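Local coordinates for antifreeze protein (Uncultured bacterium, PDB 6EIO), which probably binds ice crystals and limits their growth, using a beta-solenoid that offers two faces for interaction with ice, at residues Asn51-Thr62 / Ile71-Asn79; Ser126-Phe137 / Ser153-Leu164. One frame throughout, in Å; residues are numbered along the deposited sequence.

Interaction 1 of 2, residues Asn51-Thr62 / Ile71-Asn79; sequences NITGDLGLSPGT and ILNGTLHIN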
ATOM      1  N   ASN A  51      -6.346   0.454 -15.529  1.00  5.47           N
ATOM      2  CA  ASN A  51      -7.615   1.012 -15.098  1.00  5.47           C
ATOM      3  C   ASN A  51      -7.515   1.295 -13.607  1.00  5.28           C
ATOM      4  O   ASN A  51      -7.175   0.402 -12.829  1.00  6.27           O
ATOM      5  CB  ASN A  51      -8.774   0.057 -15.388  1.00  6.69           C
ATOM      6  CG  ASN A  51     -10.120   0.744 -15.255  1.00  7.69           C
ATOM      7  OD1 ASN A  51     -10.619   1.335 -16.215  1.00  9.81           O
ATOM      8  ND2 ASN A  51     -10.721   0.668 -14.083  1.00  9.00           N
ATOM      9  N   ILE A  52      -7.844   2.525 -13.228  1.00  5.29           N
ATOM     10  CA  ILE A  52      -7.913   2.945 -11.827  1.00  5.39           C
ATOM     11  C   ILE A  52      -9.361   3.263 -11.506  1.00  5.32           C
ATOM     12  O   ILE A  52      -9.975   4.084 -12.190  1.00  6.61           O
ATOM     13  CB  ILE A  52      -7.033   4.185 -11.576  1.00  5.64           C
ATOM     14  CG1 ILE A  52      -5.556   3.882 -11.829  1.00  6.20           C
ATOM     15  CG2 ILE A  52      -7.253   4.707 -10.165  1.00  6.62           C
ATOM     16  CD1 ILE A  52      -4.691   5.127 -11.943  1.00  8.08           C
ATOM     17  N   THR A  53      -9.896   2.643 -10.454  1.00  5.22           N
ATOM     18  CA  THR A  53     -11.210   3.016  -9.923  1.00  5.37           C
ATOM     19  C   THR A  53     -10.936   3.673  -8.576  1.00  4.97           C
ATOM     20  O   THR A  53     -10.617   3.004  -7.591  1.00  5.95           O
ATOM     21  CB  THR A  53     -12.172   1.833  -9.778  1.00  5.61           C
ATOM     22  OG1 THR A  53     -12.252   1.106 -11.010  1.00  7.30           O
ATOM     23  CG2 THR A  53     -13.568   2.349  -9.451  1.00  7.83           C
ATOM     24  N   GLY A  54     -11.021   4.994  -8.552  1.00  5.42           N
ATOM     25  CA  GLY A  54     -10.602   5.797  -7.419  1.00  5.41           C
ATOM     26  C   GLY A  54      -9.946   7.056  -7.929  1.00  5.08           C
ATOM     27  O   GLY A  54      -9.731   7.201  -9.129  1.00  5.64           O
ATOM     28  N   ASP A  55      -9.618   7.979  -7.028  1.00  4.82           N
ATOM     29  CA  ASP A  55      -9.023   9.220  -7.489  1.00  4.81           C
ATOM     30  C   ASP A  55      -7.507   9.062  -7.668  1.00  4.86           C
ATOM     31  O   ASP A  55      -6.878   8.165  -7.097  1.00  5.17           O
ATOM     32  CB  ASP A  55      -9.409  10.361  -6.534  1.00  5.37           C
ATOM     33  CG  ASP A  55     -10.925  10.639  -6.521  1.00  5.47           C
ATOM     34  OD1 ASP A  55     -11.608  10.312  -7.511  1.00  5.69           O
ATOM     35  OD2 ASP A  55     -11.400  11.205  -5.502  1.00  6.11           O
ATOM     36  N   LEU A  56      -6.940   9.948  -8.486  1.00  5.32           N
ATOM     37  CA  LEU A  56      -5.525   9.933  -8.849  1.00  5.69           C
ATOM     38  C   LEU A  56      -4.960  11.319  -8.559  1.00  5.89           C
ATOM     39  O   LEU A  56      -5.491  12.314  -9.069  1.00  6.39           O
ATOM     40  CB  LEU A  56      -5.366   9.581 -10.338  1.00  6.49           C
ATOM     41  CG  LEU A  56      -3.978   9.681 -10.970  1.00  7.41           C
ATOM     42  CD1 LEU A  56      -2.946   8.811 -10.272  1.00  8.64           C
ATOM     43  CD2 LEU A  56      -4.033   9.324 -12.445  1.00  8.46           C
ATOM     44  N   GLY A  57      -3.908  11.387  -7.749  1.00  6.30           N
ATOM     45  CA  GLY A  57      -3.330  12.654  -7.341  1.00  6.80           C
ATOM     46  C   GLY A  57      -1.857  12.770  -7.682  1.00  6.49           C
ATOM     47  O   GLY A  57      -1.110  11.785  -7.644  1.00  6.99           O
ATOM     48  N   LEU A  58      -1.428  14.005  -7.953  1.00  6.20           N
ATOM     49  CA  LEU A  58      -0.028  14.324  -8.206  1.00  6.21           C
ATOM     50  C   LEU A  58       0.238  15.722  -7.675  1.00  6.15           C
ATOM     51  O   LEU A  58      -0.460  16.670  -8.039  1.00  6.77           O
ATOM     52  CB  LEU A  58       0.285  14.251  -9.705  1.00  7.98           C
ATOM     53  CG  LEU A  58       1.692  14.685 -10.096  1.00  7.63           C
ATOM     54  CD1 LEU A  58       2.767  13.764  -9.520  1.00  8.10           C
ATOM     55  CD2 LEU A  58       1.803  14.756 -11.612  1.00 12.20           C
ATOM     56  N   SER A  59       1.262  15.847  -6.830  1.00  6.18           N
ATOM     57  CA  SER A  59       1.697  17.141  -6.322  1.00  6.55           C
ATOM     58  C   SER A  59       3.011  16.896  -5.611  1.00  6.32           C
ATOM     59  O   SER A  59       3.093  15.929  -4.849  1.00  6.67           O
ATOM     60  CB  SER A  59       0.673  17.683  -5.327  1.00  7.10           C
ATOM     61  OG  SER A  59       1.195  18.818  -4.654  1.00  8.26           O
ATOM     62  N   PRO A  60       4.045  17.735  -5.791  1.00  7.37           N
ATOM     63  CA  PRO A  60       4.054  18.999  -6.539  1.00  8.07           C
ATOM     64  C   PRO A  60       4.403  18.849  -8.021  1.00  8.26           C
ATOM     65  O   PRO A  60       4.439  19.856  -8.730  1.00  9.10           O
ATOM     66  CB  PRO A  60       5.153  19.786  -5.827  1.00  9.86           C
ATOM     67  CG  PRO A  60       6.123  18.715  -5.416  1.00 10.74           C
ATOM     68  CD  PRO A  60       5.285  17.548  -5.015  1.00  8.59           C
ATOM     69  N   GLY A  61       4.688  17.638  -8.487  1.00  8.51           N
ATOM     70  CA  GLY A  61       4.983  17.420  -9.891  1.00  9.96           C
ATOM     71  C   GLY A  61       3.792  17.720 -10.788  1.00  9.03           C
ATOM     72  O   GLY A  61       2.663  17.895 -10.333  1.00  9.34           O
ATOM     73  N   THR A  62       4.055  17.766 -12.099  1.00 10.52           N
ATOM     74  CA  THR A  62       3.030  18.151 -13.061  1.00 10.85           C
ATOM     75  C   THR A  62       2.706  17.101 -14.118  1.00 11.42           C
ATOM     76  O   THR A  62       1.620  17.169 -14.719  1.00 13.32           O
ATOM     77  CB  THR A  62       3.449  19.442 -13.783  1.00 13.53           C
ATOM     78  OG1 THR A  62       4.713  19.240 -14.424  1.00 17.46           O
ATOM     79  CG2 THR A  62       3.562  20.593 -12.792  1.00 18.10           C
ATOM     80  N   ILE A  71      -6.943   4.381 -18.250  1.00  8.08           N
ATOM     81  CA  ILE A  71      -8.292   4.880 -17.987  0.56  8.83           C
ATOM     82  C   ILE A  71      -8.413   5.165 -16.491  1.00  7.22           C
ATOM     83  O   ILE A  71      -8.125   4.282 -15.665  1.00  6.72           O
ATOM     84  CB  ILE A  71      -9.366   3.852 -18.406  0.56 13.06           C
ATOM     85  CG1 ILE A  71      -9.307   3.548 -19.905  0.56 15.28           C
ATOM     86  CG2 ILE A  71     -10.751   4.332 -18.005  0.56 15.63           C
ATOM     87  CD1 ILE A  71      -9.593   4.747 -20.796  0.56 19.46           C
ATOM     88  N   LEU A  72      -8.864   6.359 -16.154  1.00  8.49           N
ATOM     89  CA  LEU A  72      -9.156   6.760 -14.791  1.00  7.76           C
ATOM     90  C   LEU A  72     -10.672   6.836 -14.632  1.00  7.09           C
ATOM     91  O   LEU A  72     -11.325   7.705 -15.224  1.00  9.16           O
ATOM     92  CB  LEU A  72      -8.512   8.107 -14.486  1.00  7.77           C
ATOM     93  CG  LEU A  72      -8.830   8.651 -13.101  1.00  7.71           C
ATOM     94  CD1 LEU A  72      -8.298   7.737 -12.019  1.00  7.68           C
ATOM     95  CD2 LEU A  72      -8.259  10.062 -12.971  1.00 10.26           C
ATOM     96  N   ASN A  73     -11.227   5.920 -13.839  1.00  6.30           N
ATOM     97  CA  ASN A  73     -12.622   5.980 -13.408  1.00  6.68           C
ATOM     98  C   ASN A  73     -12.591   6.613 -12.017  1.00  5.79           C
ATOM     99  O   ASN A  73     -12.530   5.928 -10.992  1.00  6.15           O
ATOM    100  CB  ASN A  73     -13.224   4.580 -13.399  1.00  7.76           C
ATOM    101  CG  ASN A  73     -14.674   4.552 -12.954  1.00 12.67           C
ATOM    102  OD1 ASN A  73     -15.269   5.592 -12.698  1.00 14.81           O
ATOM    103  ND2 ASN A  73     -15.254   3.356 -12.877  1.00 15.79           N
ATOM    104  N   GLY A  74     -12.547   7.941 -12.013  1.00  5.85           N
ATOM    105  CA  GLY A  74     -12.235   8.719 -10.830  1.00  5.81           C
ATOM    106  C   GLY A  74     -11.813  10.102 -11.275  1.00  5.36           C
ATOM    107  O   GLY A  74     -11.865  10.426 -12.463  1.00  6.43           O
ATOM    108  N   THR A  75     -11.403  10.922 -10.303  1.00  5.40           N
ATOM    109  CA  THR A  75     -11.042  12.302 -10.580  1.00  5.21           C
ATOM    110  C   THR A  75      -9.538  12.489 -10.465  1.00  5.16           C
ATOM    111  O   THR A  75      -8.901  12.023  -9.510  1.00  5.77           O
ATOM    112  CB  THR A  75     -11.800  13.275  -9.661  1.00  5.57           C
ATOM    113  OG1 THR A  75     -13.204  13.097  -9.865  1.00  6.27           O
ATOM    114  CG2 THR A  75     -11.458  14.724  -9.967  1.00  6.24           C
ATOM    115  N   LEU A  76      -8.998  13.198 -11.456  1.00  5.47           N
ATOM    116  CA  LEU A  76      -7.593  13.565 -11.525  1.00  5.60           C
ATOM    117  C   LEU A  76      -7.370  14.887 -10.793  1.00  5.60           C
ATOM    118  O   LEU A  76      -7.977  15.911 -11.133  1.00  6.94           O
ATOM    119  CB  LEU A  76      -7.182  13.703 -12.987  1.00  6.71           C
ATOM    120  CG  LEU A  76      -5.740  14.129 -13.243  1.00  7.60           C
ATOM    121  CD1 LEU A  76      -4.746  13.160 -12.617  1.00  9.20           C
ATOM    122  CD2 LEU A  76      -5.493  14.245 -14.745  1.00  9.40           C
ATOM    123  N   HIS A  77      -6.452  14.879  -9.829  1.00  5.62           N
ATOM    124  CA  HIS A  77      -6.147  16.029  -8.984  1.00  6.13           C
ATOM    125  C   HIS A  77      -4.649  16.311  -9.071  1.00  5.99           C
ATOM    126  O   HIS A  77      -3.851  15.579  -8.477  1.00  6.57           O
ATOM    127  CB  HIS A  77      -6.529  15.713  -7.542  1.00  6.43           C
ATOM    128  CG  HIS A  77      -7.999  15.599  -7.308  1.00  6.19           C
ATOM    129  ND1 HIS A  77      -8.816  16.705  -7.288  1.00  6.68           N
ATOM    130  CD2 HIS A  77      -8.809  14.538  -7.057  1.00  6.51           C
ATOM    131  CE1 HIS A  77     -10.062  16.329  -7.047  1.00  7.17           C
ATOM    132  NE2 HIS A  77     -10.091  15.021  -6.892  1.00  6.76           N
ATOM    133  N   ILE A  78      -4.279  17.354  -9.815  1.00  6.41           N
ATOM    134  CA  ILE A  78      -2.881  17.738 -10.000  1.00  6.64           C
ATOM    135  C   ILE A  78      -2.695  19.135  -9.427  1.00  6.94           C
ATOM    136  O   ILE A  78      -3.264  20.112  -9.928  1.00  7.52           O
ATOM    137  CB  ILE A  78      -2.431  17.707 -11.466  1.00  7.50           C
ATOM    138  CG1 ILE A  78      -2.644  16.326 -12.076  1.00  8.38           C
ATOM    139  CG2 ILE A  78      -0.970  18.124 -11.551  1.00  8.76           C
ATOM    140  CD1 ILE A  78      -2.314  16.253 -13.553  1.00 14.57           C
ATOM    141  N   ASN A  79      -1.917  19.233  -8.353  1.00  7.30           N
ATOM    142  CA  ASN A  79      -1.552  20.528  -7.778  1.00  8.17           C
ATOM    143  C   ASN A  79      -2.772  21.387  -7.469  1.00  8.40           C
ATOM    144  O   ASN A  79      -2.732  22.609  -7.572  1.00 11.62           O
ATOM    145  CB  ASN A  79      -0.539  21.266  -8.654  1.00  9.16           C
ATOM    146  CG  ASN A  79       0.777  20.548  -8.673  1.00  8.97           C
ATOM    147  OD1 ASN A  79       1.212  20.052  -7.625  1.00  9.72           O
ATOM    148  ND2 ASN A  79       1.396  20.425  -9.838  1.00 11.99           N
TER
HETATM  149  O   HOH W   1     -13.662   1.083 -13.416  1.00  9.15           O
HETATM  150  O   HOH W   2     -14.174  10.923  -8.382  1.00  7.34           O
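Leu72 carries CG opposite its backbone N (chi1 177°), and a chi2 of 63° brings CD1 back toward the neighbouring strand, where it rests 3.7 Å from Ile52 CG2 and also touches Leu56 CB. These leucine and isoleucine side chains line the interior of a beta-solenoid, the fold of the ice-binding-like family, and the two segments are matching parts of successive coils, stacked in parallel. The axes of 51-53 and 71-73 approach to 4.8 Å at 11°, and those of 55-58 and 76-78 are nearly the same. On the same face, Leu56 and Leu76 run side by side with CD2 and CD1 in contact, and Ile64 of strand 63-65 packs against both.

At the corner between the paired strands, Gly54 O lies 3.4 Å from Gly74 CA, a spacing that leaves no room for a CB on Gly74. Just beyond it, Asp55 OD1 accepts Thr75 N at 2.9 Å from above the carboxylate plane, and a water links the same oxygen to Thr75 OG1. On the outer side, another water joins Asn51 ND2, Thr53 OG1 and Asn73 ND2. The far end is fastened by the Asn79 amide, whose ND2 donates to Gly61 O at 2.9 Å and to Pro60 O at 3.3 Å, lying above both carbonyl planes.

Interaction 2 of 2, residues Ser126-Phe137 / Ser153-Leu164; sequences SSLAVSSGDVTF and STLTTTPGRKVL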
ATOM      1  N   SER A 126      15.443  -4.309   7.084  1.00  6.71           N
ATOM      2  CA  SER A 126      16.046  -4.421   5.759  1.00  7.05           C
ATOM      3  C   SER A 126      14.904  -4.543   4.741  1.00  6.80           C
ATOM      4  O   SER A 126      13.741  -4.243   5.038  1.00  8.14           O
ATOM      5  CB  SER A 126      17.053  -5.585   5.751  1.00  7.91           C
ATOM      6  OG  SER A 126      16.427  -6.798   6.124  1.00  8.60           O
ATOM      7  N   SER A 127      15.215  -5.000   3.537  1.00  6.75           N
ATOM      8  CA  SER A 127      14.174  -5.106   2.529  0.52  6.16           C
ATOM      9  C   SER A 127      13.206  -6.234   2.878  1.00  5.84           C
ATOM     10  O   SER A 127      13.583  -7.269   3.443  1.00  6.68           O
ATOM     11  CB  SER A 127      14.776  -5.368   1.150  0.52  6.33           C
ATOM     12  OG  SER A 127      15.446  -4.224   0.639  0.52  6.95           O
ATOM     13  N   LEU A 128      11.930  -6.013   2.533  1.00  5.80           N
ATOM     14  CA  LEU A 128      10.868  -6.983   2.743  1.00  5.41           C
ATOM     15  C   LEU A 128      10.355  -7.400   1.370  1.00  5.46           C
ATOM     16  O   LEU A 128      10.200  -6.555   0.482  1.00  6.46           O
ATOM     17  CB  LEU A 128       9.733  -6.369   3.567  1.00  5.75           C
ATOM     18  CG  LEU A 128       8.740  -7.368   4.160  1.00  6.05           C
ATOM     19  CD1 LEU A 128       9.391  -8.211   5.243  1.00  7.40           C
ATOM     20  CD2 LEU A 128       7.542  -6.617   4.715  1.00  7.63           C
ATOM     21  N   ALA A 129      10.109  -8.696   1.189  1.00  5.48           N
ATOM     22  CA  ALA A 129       9.757  -9.200  -0.131  1.00  6.15           C
ATOM     23  C   ALA A 129       8.752 -10.325  -0.015  1.00  5.94           C
ATOM     24  O   ALA A 129       8.713 -11.034   0.977  1.00  7.33           O
ATOM     25  CB  ALA A 129      10.995  -9.716  -0.862  1.00  9.00           C
ATOM     26  N   VAL A 130       7.941 -10.481  -1.044  1.00  8.45           N
ATOM     27  CA  VAL A 130       7.215 -11.719  -1.260  1.00 12.93           C
ATOM     28  C   VAL A 130       7.857 -12.338  -2.496  1.00 13.91           C
ATOM     29  O   VAL A 130       7.591 -11.913  -3.623  1.00 14.88           O
ATOM     30  CB  VAL A 130       5.706 -11.494  -1.428  1.00 15.96           C
ATOM     31  CG1 VAL A 130       4.982 -12.814  -1.363  1.00 21.87           C
ATOM     32  CG2 VAL A 130       5.174 -10.521  -0.369  1.00 17.87           C
ATOM     33  N   SER A 131       8.747 -13.320  -2.291  1.00 17.11           N
ATOM     34  CA  SER A 131       9.527 -13.865  -3.401  1.00 19.81           C
ATOM     35  C   SER A 131       9.117 -15.261  -3.789  1.00 17.18           C
ATOM     36  O   SER A 131       9.179 -15.606  -4.966  1.00 22.53           O
ATOM     37  CB  SER A 131      11.043 -13.850  -3.124  1.00 20.56           C
ATOM     38  OG  SER A 131      11.483 -14.793  -2.172  1.00 17.07           O
ATOM     39  N   SER A 132       8.669 -16.053  -2.842  1.00 14.14           N
ATOM     40  CA  SER A 132       8.170 -17.377  -3.144  1.00 18.66           C
ATOM     41  C   SER A 132       6.917 -17.482  -2.319  1.00 18.31           C
ATOM     42  O   SER A 132       6.891 -17.033  -1.177  1.00 24.36           O
ATOM     43  CB  SER A 132       9.142 -18.469  -2.693  1.00 24.65           C
ATOM     44  OG  SER A 132       9.367 -18.347  -1.299  1.00 31.57           O
ATOM     45  N   GLY A 133       5.877 -18.013  -2.903  0.60 18.45           N
ATOM     46  CA  GLY A 133       4.655 -18.048  -2.156  0.60 13.66           C
ATOM     47  C   GLY A 133       4.038 -16.715  -1.768  0.60  9.83           C
ATOM     48  O   GLY A 133       4.520 -15.594  -2.012  0.60 10.94           O
ATOM     49  N   ASP A 134       2.902 -16.890  -1.132  1.00  7.70           N
ATOM     50  CA  ASP A 134       1.986 -15.789  -0.883  1.00  6.52           C
ATOM     51  C   ASP A 134       2.057 -15.410   0.589  1.00  6.26           C
ATOM     52  O   ASP A 134       2.416 -16.228   1.426  1.00  7.77           O
ATOM     53  CB  ASP A 134       0.564 -16.208  -1.227  1.00  6.70           C
ATOM     54  CG  ASP A 134       0.443 -16.680  -2.661  1.00  7.36           C
ATOM     55  OD1 ASP A 134       1.001 -16.007  -3.546  1.00  7.85           O
ATOM     56  OD2 ASP A 134      -0.206 -17.729  -2.892  1.00 10.02           O
ATOM     57  N   VAL A 135       1.709 -14.173   0.922  1.00  5.97           N
ATOM     58  CA  VAL A 135       1.614 -13.763   2.316  0.55  5.61           C
ATOM     59  C   VAL A 135       0.140 -13.633   2.670  1.00  5.54           C
ATOM     60  O   VAL A 135      -0.642 -13.066   1.905  1.00  6.57           O
ATOM     61  CB  VAL A 135       2.432 -12.485   2.608  0.55  5.83           C
ATOM     62  CG1 VAL A 135       1.914 -11.270   1.791  0.55  5.01           C
ATOM     63  CG2 VAL A 135       2.457 -12.204   4.128  0.55  7.60           C
ATOM     64  N   THR A 136      -0.235 -14.174   3.828  1.00  5.36           N
ATOM     65  CA  THR A 136      -1.619 -14.154   4.281  1.00  5.27           C
ATOM     66  C   THR A 136      -1.738 -13.292   5.526  1.00  5.41           C
ATOM     67  O   THR A 136      -0.982 -13.476   6.481  1.00  7.03           O
ATOM     68  CB  THR A 136      -2.108 -15.575   4.578  1.00  6.06           C
ATOM     69  OG1 THR A 136      -2.028 -16.352   3.387  1.00  6.68           O
ATOM     70  CG2 THR A 136      -3.538 -15.580   5.057  1.00  7.22           C
ATOM     71  N   PHE A 137      -2.683 -12.362   5.504  1.00  4.82           N
ATOM     72  CA  PHE A 137      -3.066 -11.603   6.688  1.00  5.03           C
ATOM     73  C   PHE A 137      -4.308 -12.265   7.262  1.00  4.69           C
ATOM     74  O   PHE A 137      -5.308 -12.408   6.557  1.00  5.55           O
ATOM     75  CB  PHE A 137      -3.340 -10.149   6.314  1.00  5.35           C
ATOM     76  CG  PHE A 137      -2.076  -9.412   5.966  1.00  5.43           C
ATOM     77  CD1 PHE A 137      -1.519  -9.470   4.701  1.00  6.22           C
ATOM     78  CD2 PHE A 137      -1.430  -8.669   6.918  1.00  7.90           C
ATOM     79  CE1 PHE A 137      -0.326  -8.826   4.437  1.00  6.50           C
ATOM     80  CE2 PHE A 137      -0.257  -8.008   6.636  1.00  9.17           C
ATOM     81  CZ  PHE A 137       0.305  -8.090   5.392  1.00  7.29           C
ATOM     82  N   SER A 153      13.685  -0.300   4.217  0.54  7.08           N
ATOM     83  CA  SER A 153      14.286  -0.286   2.901  0.54  6.27           C
ATOM     84  C   SER A 153      13.174  -0.401   1.853  0.54  5.94           C
ATOM     85  O   SER A 153      12.207   0.373   1.875  0.54  6.07           O
ATOM     86  CB  SER A 153      15.351  -1.384   2.813  0.54  8.82           C
ATOM     87  OG  SER A 153      16.049  -1.238   1.598  0.54  8.33           O
ATOM     88  N   THR A 154      13.318  -1.339   0.931  1.00  5.48           N
ATOM     89  CA  THR A 154      12.365  -1.556  -0.146  1.00  5.31           C
ATOM     90  C   THR A 154      11.366  -2.657   0.179  1.00  5.01           C
ATOM     91  O   THR A 154      11.593  -3.518   1.029  1.00  5.53           O
ATOM     92  CB  THR A 154      13.103  -1.903  -1.446  1.00  5.88           C
ATOM     93  OG1 THR A 154      13.825  -3.122  -1.241  1.00  7.22           O
ATOM     94  CG2 THR A 154      14.049  -0.802  -1.888  1.00  6.45           C
ATOM     95  N   LEU A 155      10.260  -2.610  -0.564  1.00  5.10           N
ATOM     96  CA  LEU A 155       9.216  -3.630  -0.557  1.00  4.94           C
ATOM     97  C   LEU A 155       9.062  -4.136  -1.987  1.00  5.06           C
ATOM     98  O   LEU A 155       8.782  -3.332  -2.879  1.00  5.86           O
ATOM     99  CB  LEU A 155       7.893  -3.011  -0.087  1.00  5.41           C
ATOM    100  CG  LEU A 155       6.652  -3.902  -0.218  1.00  5.69           C
ATOM    101  CD1 LEU A 155       6.758  -5.176   0.597  1.00  6.20           C
ATOM    102  CD2 LEU A 155       5.419  -3.096   0.194  1.00  6.34           C
ATOM    103  N   THR A 156       9.215  -5.441  -2.212  1.00  5.24           N
ATOM    104  CA  THR A 156       9.148  -5.967  -3.567  1.00  5.98           C
ATOM    105  C   THR A 156       8.424  -7.302  -3.593  1.00  7.25           C
ATOM    106  O   THR A 156       8.314  -8.016  -2.596  1.00  9.64           O
ATOM    107  CB  THR A 156      10.522  -6.147  -4.207  1.00  8.54           C
ATOM    108  OG1 THR A 156      11.260  -7.119  -3.468  1.00 12.34           O
ATOM    109  CG2 THR A 156      11.257  -4.833  -4.271  1.00 11.69           C
ATOM    110  N   THR A 157       7.938  -7.633  -4.794  1.00  6.50           N
ATOM    111  CA  THR A 157       7.398  -8.955  -5.066  1.00  6.44           C
ATOM    112  C   THR A 157       7.943  -9.457  -6.400  1.00  6.65           C
ATOM    113  O   THR A 157       8.153  -8.693  -7.341  1.00  6.63           O
ATOM    114  CB  THR A 157       5.860  -8.970  -5.110  1.00  6.68           C
ATOM    115  OG1 THR A 157       5.421  -8.153  -6.190  1.00  5.89           O
ATOM    116  CG2 THR A 157       5.266  -8.438  -3.813  1.00  8.62           C
ATOM    117  N   THR A 158       8.114 -10.770  -6.496  1.00  7.74           N
ATOM    118  CA  THR A 158       8.361 -11.404  -7.788  1.00  7.51           C
ATOM    119  C   THR A 158       7.030 -11.584  -8.516  1.00  7.60           C
ATOM    120  O   THR A 158       5.946 -11.374  -7.966  1.00  9.10           O
ATOM    121  CB  THR A 158       9.043 -12.765  -7.600  1.00  7.05           C
ATOM    122  OG1 THR A 158       8.260 -13.499  -6.676  1.00  7.78           O
ATOM    123  CG2 THR A 158      10.467 -12.645  -7.099  1.00  9.94           C
ATOM    124  N   PRO A 159       7.083 -12.009  -9.769  1.00  7.05           N
ATOM    125  CA  PRO A 159       5.840 -12.192 -10.527  1.00  6.54           C
ATOM    126  C   PRO A 159       4.859 -13.144  -9.860  1.00  6.33           C
ATOM    127  O   PRO A 159       5.227 -14.200  -9.328  1.00  7.47           O
ATOM    128  CB  PRO A 159       6.343 -12.731 -11.870  1.00  7.28           C
ATOM    129  CG  PRO A 159       7.671 -12.043 -12.046  1.00  8.46           C
ATOM    130  CD  PRO A 159       8.269 -12.110 -10.651  1.00  8.09           C
ATOM    131  N   GLY A 160       3.581 -12.780  -9.936  1.00  5.78           N
ATOM    132  CA  GLY A 160       2.510 -13.680  -9.570  1.00  6.34           C
ATOM    133  C   GLY A 160       2.276 -13.880  -8.093  1.00  6.14           C
ATOM    134  O   GLY A 160       1.434 -14.701  -7.736  1.00  8.19           O
ATOM    135  N   ARG A 161       2.985 -13.140  -7.233  0.50  5.52           N
ATOM    136  CA  ARG A 161       2.812 -13.253  -5.788  0.50  5.04           C
ATOM    137  C   ARG A 161       1.474 -12.650  -5.373  0.50  4.67           C
ATOM    138  O   ARG A 161       0.933 -11.762  -6.042  0.50  5.54           O
ATOM    139  CB  ARG A 161       3.898 -12.476  -5.018  0.50  5.89           C
ATOM    140  CG  ARG A 161       5.348 -12.851  -5.287  0.50  5.55           C
ATOM    141  CD  ARG A 161       5.621 -14.340  -5.200  0.50  6.26           C
ATOM    142  NE  ARG A 161       5.391 -14.995  -6.493  0.50  7.26           N
ATOM    143  CZ  ARG A 161       4.831 -16.182  -6.660  0.50  6.73           C
ATOM    144  NH1 ARG A 161       4.428 -16.908  -5.623  0.50  8.09           N
ATOM    145  NH2 ARG A 161       4.680 -16.650  -7.891  0.50  8.57           N
ATOM    146  N   LYS A 162       0.965 -13.098  -4.215  1.00  5.33           N
ATOM    147  CA  LYS A 162      -0.320 -12.613  -3.742  1.00  5.32           C
ATOM    148  C   LYS A 162      -0.248 -12.222  -2.276  1.00  5.12           C
ATOM    149  O   LYS A 162       0.427 -12.866  -1.467  1.00  5.91           O
ATOM    150  CB  LYS A 162      -1.417 -13.666  -3.896  1.00  5.66           C
ATOM    151  CG  LYS A 162      -1.467 -14.280  -5.303  1.00  6.03           C
ATOM    152  CD  LYS A 162      -2.359 -15.497  -5.380  1.00  6.55           C
ATOM    153  CE  LYS A 162      -2.211 -16.201  -6.726  1.00  7.05           C
ATOM    154  NZ  LYS A 162      -2.966 -17.481  -6.735  1.00  9.98           N
ATOM    155  N   VAL A 163      -1.017 -11.179  -1.941  1.00  5.04           N
ATOM    156  CA  VAL A 163      -1.435 -10.875  -0.578  1.00  4.90           C
ATOM    157  C   VAL A 163      -2.843 -11.425  -0.416  1.00  4.88           C
ATOM    158  O   VAL A 163      -3.761 -11.011  -1.136  1.00  5.24           O
ATOM    159  CB  VAL A 163      -1.405  -9.367  -0.287  1.00  5.20           C
ATOM    160  CG1 VAL A 163      -1.924  -9.113   1.123  1.00  6.02           C
ATOM    161  CG2 VAL A 163       0.012  -8.819  -0.460  1.00  6.26           C
ATOM    162  N   LEU A 164      -2.993 -12.364   0.508  1.00  5.08           N
ATOM    163  CA  LEU A 164      -4.243 -13.054   0.755  1.00  4.98           C
ATOM    164  C   LEU A 164      -4.819 -12.623   2.104  1.00  5.08           C
ATOM    165  O   LEU A 164      -4.082 -12.244   3.016  1.00  5.85           O
ATOM    166  CB  LEU A 164      -4.018 -14.573   0.735  1.00  5.58           C
ATOM    167  CG  LEU A 164      -3.436 -15.104  -0.575  1.00  6.05           C
ATOM    168  CD1 LEU A 164      -3.115 -16.586  -0.441  1.00  7.82           C
ATOM    169  CD2 LEU A 164      -4.379 -14.859  -1.751  1.00  7.08           C
TER
HETATM  170  O   HOH W   3      12.408  -5.732  -1.216  1.00 29.71           O
HETATM  171  O   HOH W   4      -1.675 -18.977  -4.755  1.00 18.25           O
HETATM  172  O   HOH W   5       1.199 -17.007  -6.077  1.00 29.51           O
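Two parallel ladders join these coils: Leu128-Val130 pairs with Leu155-Thr157 at an axis distance of 4.7 Å and an angle of 16°, and Val135-Thr136 pairs with Val163-Leu164 in a register shifted by one residue. The segment 153-164 takes up the extra residue in its loop, which contains a type II turn from Thr158 to Arg161. With chi1 at 52°, Thr158 OG1 sits between its own backbone N and carbonyl carbon and donates to Ser131 O at 2.9 Å, from above the carbonyl plane. A valine in its place would remove that hydroxyl, probably leaving Ser131 O without this donor and the two loops less firmly held together. On the inner side, Thr157 CG2 lies 3.9 Å from Val130 CB, while its OG1 turns to Thr188 and Gly185 of the next coil. Val163 CG1 meets Phe137 CD1 at 3.6 Å, and Phe147 stacks edge-to-face on the same ring. Asp134 lies alongside Lys162: OD1 takes a weak bond from Lys162 N at 3.0 Å, and a water bridges OD2 to Lys162 NZ. The inner face is thus mostly hydrocarbon, with the Thr157 hydroxyl satisfied, while on the Ala129 and Thr156 face another water is held by Thr154 OG1, Thr156 OG1 and Leu128 O, an arrangement consistent with an ice-binding protein.

In the fold
Interaction 1 closes before interaction 2 opens along the chain, and helix 81-99 lies between them. Their centres are about 26 Å apart, their nearest atoms about 16 Å, and they sit on opposite sides of the chain's centre. An eight-stranded parallel face connects them without containing the strands of interaction 1: strand 63-65, between its segments, forms one edge, and 155-157 and 128-130 of interaction 2 lie near the other, while 135-138 and 163-166 belong to a separate three-stranded sheet. The early coils meet the last ones, 43-47 pairing with 219-222, so that parallel coil stacking continues through one elongated solenoid despite the jump in sequence.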